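Local coordinates for 4,5-DOPA dioxygenase extradiol (Escherichia coli, PDB 2PW6), which opens the aromatic ring of L-DOPA between carbons 4 and 5 with oxygen in vitro, although its physiological substrate is not known, at residues His88-Gly93 with Pro132-Pro137. Residues are numbered along the deposited sequence; the frame is centred on the assembly and turned at random.
Sequences HYPAPG and PDADIP
The methyl of Ala134 lies against one face of the Tyr89 ring, a CH-pi contact in which CB sits 4.0 Å from the ring centroid and 20° off its normal. The methyl is shifted toward the rim, near CE1 and CZ. Tyr89 carries CG anti to its amide nitrogen (chi1 -167°), which carries the ring over Ala134 and its OH to the loop 132-137. There OH takes a hydrogen bond from a water, 3.1 Å away, that in turn accepts the Ile136 N-H; the same hydroxyl is also hydrogen-bonded to Tyr131 O. A phenylalanine here would keep the ring over Ala134 but would probably leave the water without its tyrosine acceptor and the Tyr131 carbonyl without the hydroxyl's hydrogen bond. Alanine suits position 134 because its methyl is short enough to lie over the tyrosine face with Pro90 CD beside it, 3.9 Å from Ala134 CB. Pro90 is the centre of an inverse gamma turn, which bends the chain where a second water donates to both Pro90 O and Ala134 O, 2.6 Å from each. Farther along, Pro92 lays CD 3.4 Å from Ala134 O, and its own carbonyl receives a CA-H...O contact from Pro137, with CA 3.1 Å from Pro92 O. Pro90, Pro92 and Pro137 have no N-H to donate, which fits a contact made through ring carbons, a CA-H and bridging waters. Two irregular loops, whose touching parts run in nearly the same direction, 18° apart, thus meet before helix 95-105 and strand 138-144, at the periphery of the LigB-type alpha/beta fold and away from its zinc-binding histidines.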
loop_
_atom_site.group_PDB
_atom_site.type_symbol
_atom_site.label_atom_id
_atom_site.label_comp_id
_atom_site.label_asym_id
_atom_site.label_seq_id
_atom_site.Cartn_x
_atom_site.Cartn_y
_atom_site.Cartn_z
ATOM N N HIS A 88 4.088 7.028 6.842
ATOM C CA HIS A 88 4.000 7.581 8.211
ATOM C C HIS A 88 3.537 9.036 8.160
ATOM O O HIS A 88 4.208 9.893 7.601
ATOM C CB HIS A 88 5.340 7.435 8.956
ATOM C CG HIS A 88 5.316 7.936 10.368
ATOM N ND1 HIS A 88 4.573 7.333 11.369
ATOM C CD2 HIS A 88 5.964 8.976 10.952
ATOM C CE1 HIS A 88 4.768 7.982 12.503
ATOM N NE2 HIS A 88 5.607 8.980 12.275
ATOM N N TYR A 89 2.342 9.283 8.687
ATOM C CA TYR A 89 1.792 10.620 8.740
ATOM C C TYR A 89 1.194 10.841 10.130
ATOM O O TYR A 89 0.009 10.522 10.356
ATOM C CB TYR A 89 0.754 10.863 7.641
ATOM C CG TYR A 89 0.399 12.329 7.482
ATOM C CD1 TYR A 89 1.292 13.227 6.873
ATOM C CD2 TYR A 89 -0.830 12.833 7.961
ATOM C CE1 TYR A 89 0.962 14.582 6.740
ATOM C CE2 TYR A 89 -1.157 14.197 7.833
ATOM C CZ TYR A 89 -0.254 15.063 7.219
ATOM O OH TYR A 89 -0.580 16.409 7.071
ATOM N N PRO A 90 2.018 11.397 11.065
ATOM C CA PRO A 90 1.688 11.455 12.504
ATOM C C PRO A 90 0.857 12.689 12.870
ATOM O O PRO A 90 1.243 13.465 13.749
ATOM C CB PRO A 90 3.058 11.510 13.171
ATOM C CG PRO A 90 3.955 12.209 12.148
ATOM C CD PRO A 90 3.320 12.033 10.769
ATOM N N ALA A 91 -0.273 12.860 12.193
ATOM C CA ALA A 91 -1.172 13.946 12.471
ATOM C C ALA A 91 -1.850 13.640 13.800
ATOM O O ALA A 91 -2.123 12.464 14.098
ATOM C CB ALA A 91 -2.206 14.083 11.355
ATOM N N PRO A 92 -2.129 14.693 14.604
ATOM C CA PRO A 92 -2.856 14.451 15.840
ATOM C C PRO A 92 -4.318 14.174 15.535
ATOM O O PRO A 92 -4.880 14.775 14.617
ATOM C CB PRO A 92 -2.732 15.785 16.589
ATOM C CG PRO A 92 -2.583 16.821 15.505
ATOM C CD PRO A 92 -1.798 16.120 14.416
ATOM N N GLY A 93 -4.921 13.278 16.308
ATOM C CA GLY A 93 -6.312 12.971 16.165
ATOM C C GLY A 93 -7.186 14.014 16.812
ATOM O O GLY A 93 -6.716 14.860 17.580
ATOM N N PRO A 132 2.643 19.695 5.238
ATOM C CA PRO A 132 3.876 18.977 5.536
ATOM C C PRO A 132 4.110 18.683 7.000
ATOM O O PRO A 132 4.709 17.657 7.316
ATOM C CB PRO A 132 4.981 19.916 5.033
ATOM C CG PRO A 132 4.349 20.839 4.116
ATOM C CD PRO A 132 2.869 20.786 4.272
ATOM N N ASP A 133 3.664 19.573 7.882
ATOM C CA ASP A 133 4.050 19.492 9.288
ATOM C C ASP A 133 3.202 18.510 10.111
ATOM O O ASP A 133 3.511 18.236 11.275
ATOM C CB ASP A 133 4.077 20.893 9.924
ATOM C CG ASP A 133 5.326 21.679 9.533
ATOM O OD1 ASP A 133 6.423 21.340 10.047
ATOM O OD2 ASP A 133 5.211 22.622 8.708
ATOM N N ALA A 134 2.154 17.967 9.485
ATOM C CA ALA A 134 1.238 17.047 10.146
ATOM C C ALA A 134 0.774 17.635 11.494
ATOM O O ALA A 134 0.855 16.977 12.538
ATOM C CB ALA A 134 1.881 15.662 10.312
ATOM N N ASP A 135 0.294 18.881 11.433
ATOM C CA ASP A 135 -0.119 19.656 12.627
ATOM C C ASP A 135 -1.599 20.032 12.641
ATOM O O ASP A 135 -2.042 20.830 13.489
ATOM C CB ASP A 135 0.730 20.934 12.775
ATOM C CG ASP A 135 0.626 21.876 11.555
ATOM O OD1 ASP A 135 0.172 21.453 10.462
ATOM O OD2 ASP A 135 1.037 23.052 11.684
ATOM N N ILE A 136 -2.353 19.485 11.689
ATOM C CA ILE A 136 -3.804 19.672 11.635
ATOM C C ILE A 136 -4.506 18.436 12.222
ATOM O O ILE A 136 -4.241 17.314 11.788
ATOM C CB ILE A 136 -4.276 20.007 10.195
ATOM C CG1 ILE A 136 -3.422 21.184 9.658
ATOM C CG2 ILE A 136 -5.789 20.232 10.160
ATOM C CD1 ILE A 136 -4.042 22.038 8.631
ATOM N N PRO A 137 -5.373 18.640 13.240
ATOM C CA PRO A 137 -6.064 17.506 13.860
ATOM C C PRO A 137 -6.953 16.816 12.837
ATOM O O PRO A 137 -7.439 17.459 11.907
ATOM C CB PRO A 137 -6.901 18.159 14.964
ATOM C CG PRO A 137 -6.197 19.482 15.232
ATOM C CD PRO A 137 -5.753 19.919 13.875
HETATM O O HOH W 1 -1.992 17.345 9.621
HETATM O O HOH W 2 2.610 15.622 13.897
#